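Local coordinates for protein probable TonB-dependent siderophore receptor PiuA (Acinetobacter baumannii, PDB 5FP1) that probably takes part in the first step of iron uptake, binding iron-chelating siderophores at the outer membrane for TonB-dependent import, at residues D83-F86 and S91-S94; K275-L280 and T285-A290. One frame throughout, in Å; residues are numbered along the deposited sequence. Where two conformers were deposited one is given.

Contact 1. Residues D83-F86 and S91-S94; sequences DRPF and SSES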
loop_
_atom_site.group_PDB
_atom_site.type_symbol
_atom_site.label_atom_id
_atom_site.label_comp_id
_atom_site.label_asym_id
_atom_site.label_seq_id
_atom_site.Cartn_x
_atom_site.Cartn_y
_atom_site.Cartn_z
ATOM N N ASP A 83 -4.797 -2.595 -3.024
ATOM C CA ASP A 83 -3.508 -2.525 -2.345
ATOM C C ASP A 83 -3.710 -2.833 -0.851
ATOM O O ASP A 83 -4.541 -2.185 -0.189
ATOM C CB ASP A 83 -2.876 -1.143 -2.464
ATOM C CG ASP A 83 -2.629 -0.711 -3.897
ATOM O OD1 ASP A 83 -2.368 -1.557 -4.785
ATOM O OD2 ASP A 83 -2.707 0.512 -4.131
ATOM N N ARG A 84 -2.944 -3.791 -0.319
ATOM C CA ARG A 84 -2.986 -4.125 1.124
ATOM C C ARG A 84 -1.577 -4.316 1.684
ATOM O O ARG A 84 -1.151 -5.439 1.946
ATOM C CB ARG A 84 -3.787 -5.415 1.368
ATOM C CG ARG A 84 -5.223 -5.439 0.871
ATOM C CD ARG A 84 -5.970 -6.678 1.390
ATOM N NE ARG A 84 -6.095 -6.555 2.848
ATOM C CZ ARG A 84 -5.749 -7.477 3.744
ATOM N NH1 ARG A 84 -5.393 -8.702 3.386
ATOM N NH2 ARG A 84 -5.834 -7.189 5.027
ATOM N N PRO A 85 -0.834 -3.231 1.855
ATOM C CA PRO A 85 0.565 -3.422 2.255
ATOM C C PRO A 85 0.702 -3.651 3.750
ATOM O O PRO A 85 0.125 -2.908 4.551
ATOM C CB PRO A 85 1.231 -2.111 1.878
ATOM C CG PRO A 85 0.204 -1.331 1.096
ATOM C CD PRO A 85 -1.127 -1.833 1.544
ATOM N N PHE A 86 1.513 -4.643 4.112
ATOM C CA PHE A 86 1.913 -4.869 5.486
ATOM C C PHE A 86 3.324 -4.313 5.718
ATOM O O PHE A 86 4.231 -4.559 4.909
ATOM C CB PHE A 86 1.856 -6.376 5.786
ATOM C CG PHE A 86 0.481 -6.876 6.008
ATOM C CD1 PHE A 86 -0.409 -7.013 4.943
ATOM C CD2 PHE A 86 0.041 -7.179 7.284
ATOM C CE1 PHE A 86 -1.704 -7.467 5.154
ATOM C CE2 PHE A 86 -1.247 -7.653 7.498
ATOM C CZ PHE A 86 -2.119 -7.796 6.435
ATOM N N SER A 91 -0.869 -4.318 9.047
ATOM C CA SER A 91 -1.564 -3.765 7.881
ATOM C C SER A 91 -1.519 -2.251 7.846
ATOM O O SER A 91 -1.798 -1.564 8.850
ATOM C CB SER A 91 -3.029 -4.216 7.860
ATOM O OG SER A 91 -3.722 -3.466 6.899
ATOM N N SER A 92 -1.186 -1.712 6.673
ATOM C CA SER A 92 -1.227 -0.262 6.493
ATOM C C SER A 92 -2.281 0.130 5.455
ATOM O O SER A 92 -2.335 1.274 5.009
ATOM C CB SER A 92 0.133 0.281 6.094
ATOM O OG SER A 92 0.428 -0.060 4.759
ATOM N N GLU A 93 -3.168 -0.809 5.145
ATOM C CA GLU A 93 -4.244 -0.598 4.188
ATOM C C GLU A 93 -5.093 0.641 4.513
ATOM O O GLU A 93 -5.459 1.418 3.606
ATOM C CB GLU A 93 -5.128 -1.852 4.113
ATOM C CG GLU A 93 -6.151 -1.793 2.977
ATOM C CD GLU A 93 -7.083 -2.994 2.918
ATOM O OE1 GLU A 93 -6.863 -3.988 3.690
ATOM O OE2 GLU A 93 -8.044 -2.929 2.089
ATOM N N SER A 94 -5.417 0.834 5.790
ATOM C CA SER A 94 -6.234 1.994 6.208
ATOM C C SER A 94 -5.412 3.267 6.472
ATOM O O SER A 94 -5.972 4.279 6.878
ATOM C CB SER A 94 -7.092 1.664 7.427
ATOM O OG SER A 94 -7.943 0.568 7.197
HETATM O O HOH W 1 -7.579 -3.011 -0.569
#

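Contact 2. Residues K275-L280 and T285-A290; sequences KLEHDL and TITNTA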
loop_
_atom_site.group_PDB
_atom_site.type_symbol
_atom_site.label_atom_id
_atom_site.label_comp_id
_atom_site.label_asym_id
_atom_site.label_seq_id
_atom_site.Cartn_x
_atom_site.Cartn_y
_atom_site.Cartn_z
ATOM N N LYS A 275 -4.592 23.959 -2.189
ATOM C CA LYS A 275 -3.594 24.242 -1.184
ATOM C C LYS A 275 -3.199 25.710 -1.234
ATOM O O LYS A 275 -2.765 26.204 -2.277
ATOM C CB LYS A 275 -2.371 23.399 -1.416
ATOM C CG LYS A 275 -1.287 23.618 -0.395
ATOM C CD LYS A 275 -0.313 22.463 -0.446
ATOM C CE LYS A 275 1.115 22.910 -0.326
ATOM N NZ LYS A 275 1.955 22.011 -1.160
ATOM N N LEU A 276 -3.365 26.383 -0.106
ATOM C CA LEU A 276 -3.031 27.818 0.035
ATOM C C LEU A 276 -1.899 27.956 1.051
ATOM O O LEU A 276 -1.959 27.374 2.149
ATOM C CB LEU A 276 -4.230 28.587 0.548
ATOM C CG LEU A 276 -5.500 28.369 -0.263
ATOM C CD1 LEU A 276 -6.696 28.975 0.401
ATOM C CD2 LEU A 276 -5.316 28.896 -1.670
ATOM N N GLU A 277 -0.882 28.725 0.698
ATOM C CA GLU A 277 0.256 28.947 1.583
ATOM C C GLU A 277 0.536 30.442 1.716
ATOM O O GLU A 277 0.433 31.203 0.727
ATOM C CB GLU A 277 1.501 28.333 0.998
ATOM C CG GLU A 277 1.364 26.924 0.468
ATOM C CD GLU A 277 2.620 26.533 -0.267
ATOM O OE1 GLU A 277 3.674 26.451 0.397
ATOM O OE2 GLU A 277 2.578 26.392 -1.501
ATOM N N HIS A 278 0.888 30.865 2.923
ATOM C CA HIS A 278 1.332 32.251 3.134
ATOM C C HIS A 278 2.509 32.273 4.093
ATOM O O HIS A 278 2.429 31.715 5.186
ATOM C CB HIS A 278 0.218 33.124 3.674
ATOM C CG HIS A 278 0.633 34.553 3.850
ATOM N ND1 HIS A 278 1.157 35.302 2.817
ATOM C CD2 HIS A 278 0.649 35.354 4.944
ATOM C CE1 HIS A 278 1.466 36.509 3.265
ATOM N NE2 HIS A 278 1.169 36.565 4.551
ATOM N N ASP A 279 3.602 32.885 3.659
ATOM C CA ASP A 279 4.790 33.052 4.487
ATOM C C ASP A 279 4.629 34.265 5.407
ATOM O O ASP A 279 4.746 35.419 4.978
ATOM C CB ASP A 279 6.027 33.212 3.610
ATOM C CG ASP A 279 6.300 32.008 2.760
ATOM O OD1 ASP A 279 5.786 30.908 3.077
ATOM O OD2 ASP A 279 7.033 32.143 1.759
ATOM N N LEU A 280 4.343 33.995 6.671
ATOM C CA LEU A 280 4.174 35.035 7.669
ATOM C C LEU A 280 5.480 35.737 7.954
ATOM O O LEU A 280 5.473 36.922 8.264
ATOM C CB LEU A 280 3.617 34.471 8.967
ATOM C CG LEU A 280 2.227 33.891 8.819
ATOM C CD1 LEU A 280 1.885 32.998 9.991
ATOM C CD2 LEU A 280 1.243 35.036 8.709
ATOM N N THR A 285 5.486 29.681 7.885
ATOM C CA THR A 285 4.507 29.547 6.811
ATOM C C THR A 285 3.227 28.947 7.403
ATOM O O THR A 285 3.290 28.030 8.240
ATOM C CB THR A 285 5.081 28.656 5.673
ATOM O OG1 THR A 285 6.253 29.266 5.128
ATOM C CG2 THR A 285 4.092 28.427 4.532
ATOM N N ILE A 286 2.079 29.490 6.998
ATOM C CA ILE A 286 0.780 28.893 7.308
ATOM C C ILE A 286 0.222 28.294 6.024
ATOM O O ILE A 286 0.248 28.942 4.952
ATOM C CB ILE A 286 -0.206 29.899 7.931
ATOM C CG1 ILE A 286 -1.523 29.228 8.300
ATOM C CG2 ILE A 286 -0.474 31.087 6.996
ATOM C CD1 ILE A 286 -1.471 28.328 9.515
ATOM N N THR A 287 -0.237 27.046 6.118
ATOM C CA THR A 287 -0.718 26.300 4.933
ATOM C C THR A 287 -2.084 25.716 5.251
ATOM O O THR A 287 -2.282 25.186 6.343
ATOM C CB THR A 287 0.254 25.170 4.552
ATOM O OG1 THR A 287 1.555 25.711 4.299
ATOM C CG2 THR A 287 -0.211 24.440 3.300
ATOM N N ASN A 288 -3.034 25.845 4.322
ATOM C CA ASN A 288 -4.300 25.149 4.390
ATOM C C ASN A 288 -4.445 24.279 3.158
ATOM O O ASN A 288 -4.269 24.738 2.030
ATOM C CB ASN A 288 -5.520 26.080 4.482
ATOM C CG ASN A 288 -6.815 25.316 4.738
ATOM O OD1 ASN A 288 -7.597 25.019 3.810
ATOM N ND2 ASN A 288 -7.015 24.916 5.956
ATOM N N THR A 289 -4.757 23.014 3.382
ATOM C CA THR A 289 -4.976 22.090 2.285
ATOM C C THR A 289 -6.386 21.511 2.430
ATOM O O THR A 289 -6.756 20.968 3.468
ATOM C CB THR A 289 -3.920 20.980 2.264
ATOM O OG1 THR A 289 -2.603 21.535 2.359
ATOM C CG2 THR A 289 -4.024 20.128 0.977
ATOM N N ALA A 290 -7.186 21.675 1.390
ATOM C CA ALA A 290 -8.524 21.096 1.344
ATOM C C ALA A 290 -8.516 20.039 0.233
ATOM O O ALA A 290 -8.042 20.325 -0.875
ATOM C CB ALA A 290 -9.555 22.196 1.064
HETATM O O HOH W 2 3.306 24.951 2.689
#

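Contact 1. Residues D83-F86 and S91-S94
The carbonyl oxygen Pro85 O is held by Ser92. Ser92 N donates to Pro85 O over 2.8 Å, nearly head-on to the carbonyl, and in the conformer described Ser92 OG adds a second bond to Pro85 O, at 2.9 Å from above the carbonyl plane; the hydroxyl there stands between its own backbone N and carbonyl carbon (chi1 73°), which turns it toward that oxygen. One residue away, Phe86 and Ser91 form an antiparallel non-hydrogen-bonded pair, and Ser91 CB lies over the phenyl face, 4.2 Å from the ring centroid, a CH-pi contact. Ser91 OG accepts from the backbone N of Glu93, closing an ST turn, and is also hydrogen-bonded to Asp503. The extended Glu93 side chain runs back to Arg84, where NE donates to Glu93 OE1 at 2.8 Å in a nearly straight salt bridge (168° at the hydrogen). The carboxylate oxygen lies in the guanidinium plane, but the two flat groups are turned 64° apart. A water is in reach of both Glu93 OE2 (2.7 Å) and Asp83 O. This tight plug-domain turn thus pairs buried Arg84 with Glu93, while Asp83 turns to Arg109 and the Asp503 bond ties Ser91 to the barrel part of the chain.

Contact 2. Residues K275-L280 and T285-A290
With chi1 near -60° in both residues, Asp279 CG and Thr285 OG1 each stand beside their own backbone N, and the two side chains run side by side on one face of the hairpin. Thr285 OG1 consequently donates to Asp279 OD1 at 2.7 Å, approaching 44° out of the carboxylate plane. Thr287 repeats the torsion next to Glu277, where a water donates to Glu277 OE1 over 2.8 Å; its link to Thr287 OG1 is doubtfully short. Further along this face, the aliphatic part of Lys275 packs alongside Thr289, with CG 3.7 Å from Thr289 OG1, and crosses Thr287, whose CG2 is 3.9 Å from Lys275 CG.

Beneath these groups the backbone forms a regular antiparallel ladder. Leu276 and Asn288 exchange two N-H...O bonds, Leu276 N to Asn288 O being 2.8 Å long and almost straight (170°), and His278 and Ile286 exchange two more. On the face of these four residues, His278 CB rests against Ile286 CG2 at 4.0 Å, and Leu280 CD1 touches the same methyl; His278 and Asn288 have polar partners of their own in Thr215 and Asp332.

This hairpin of the TonB-dependent receptor barrel therefore carries its acids and threonines on one face. Asp279 takes the hydroxyl of Thr285 and Glu277 takes a water, and salt bridges from both to Arg216, on neighbouring strand 215-226, probably offset their negative charge.

Overall arrangement
Contact 1 is a buried contact near the centre of the chain, in the plug, whereas contact 2 lies at the surface of the barrel, about 28 Å from that centre. The contact centres are 30 Å apart, their nearest atoms about 17 Å, so they do not touch and hold no common element. Both close short chain reversals with four residues between the segments, yet by different means: 83-86 and 91-94 have one bridge pair and one backbone bond, with side chains supplying the rest, including a salt bridge, while 275-280 and 285-290 are joined by four backbone bonds in two of five bridge pairs. In contact 2 the acids find their arginine on an adjacent strand.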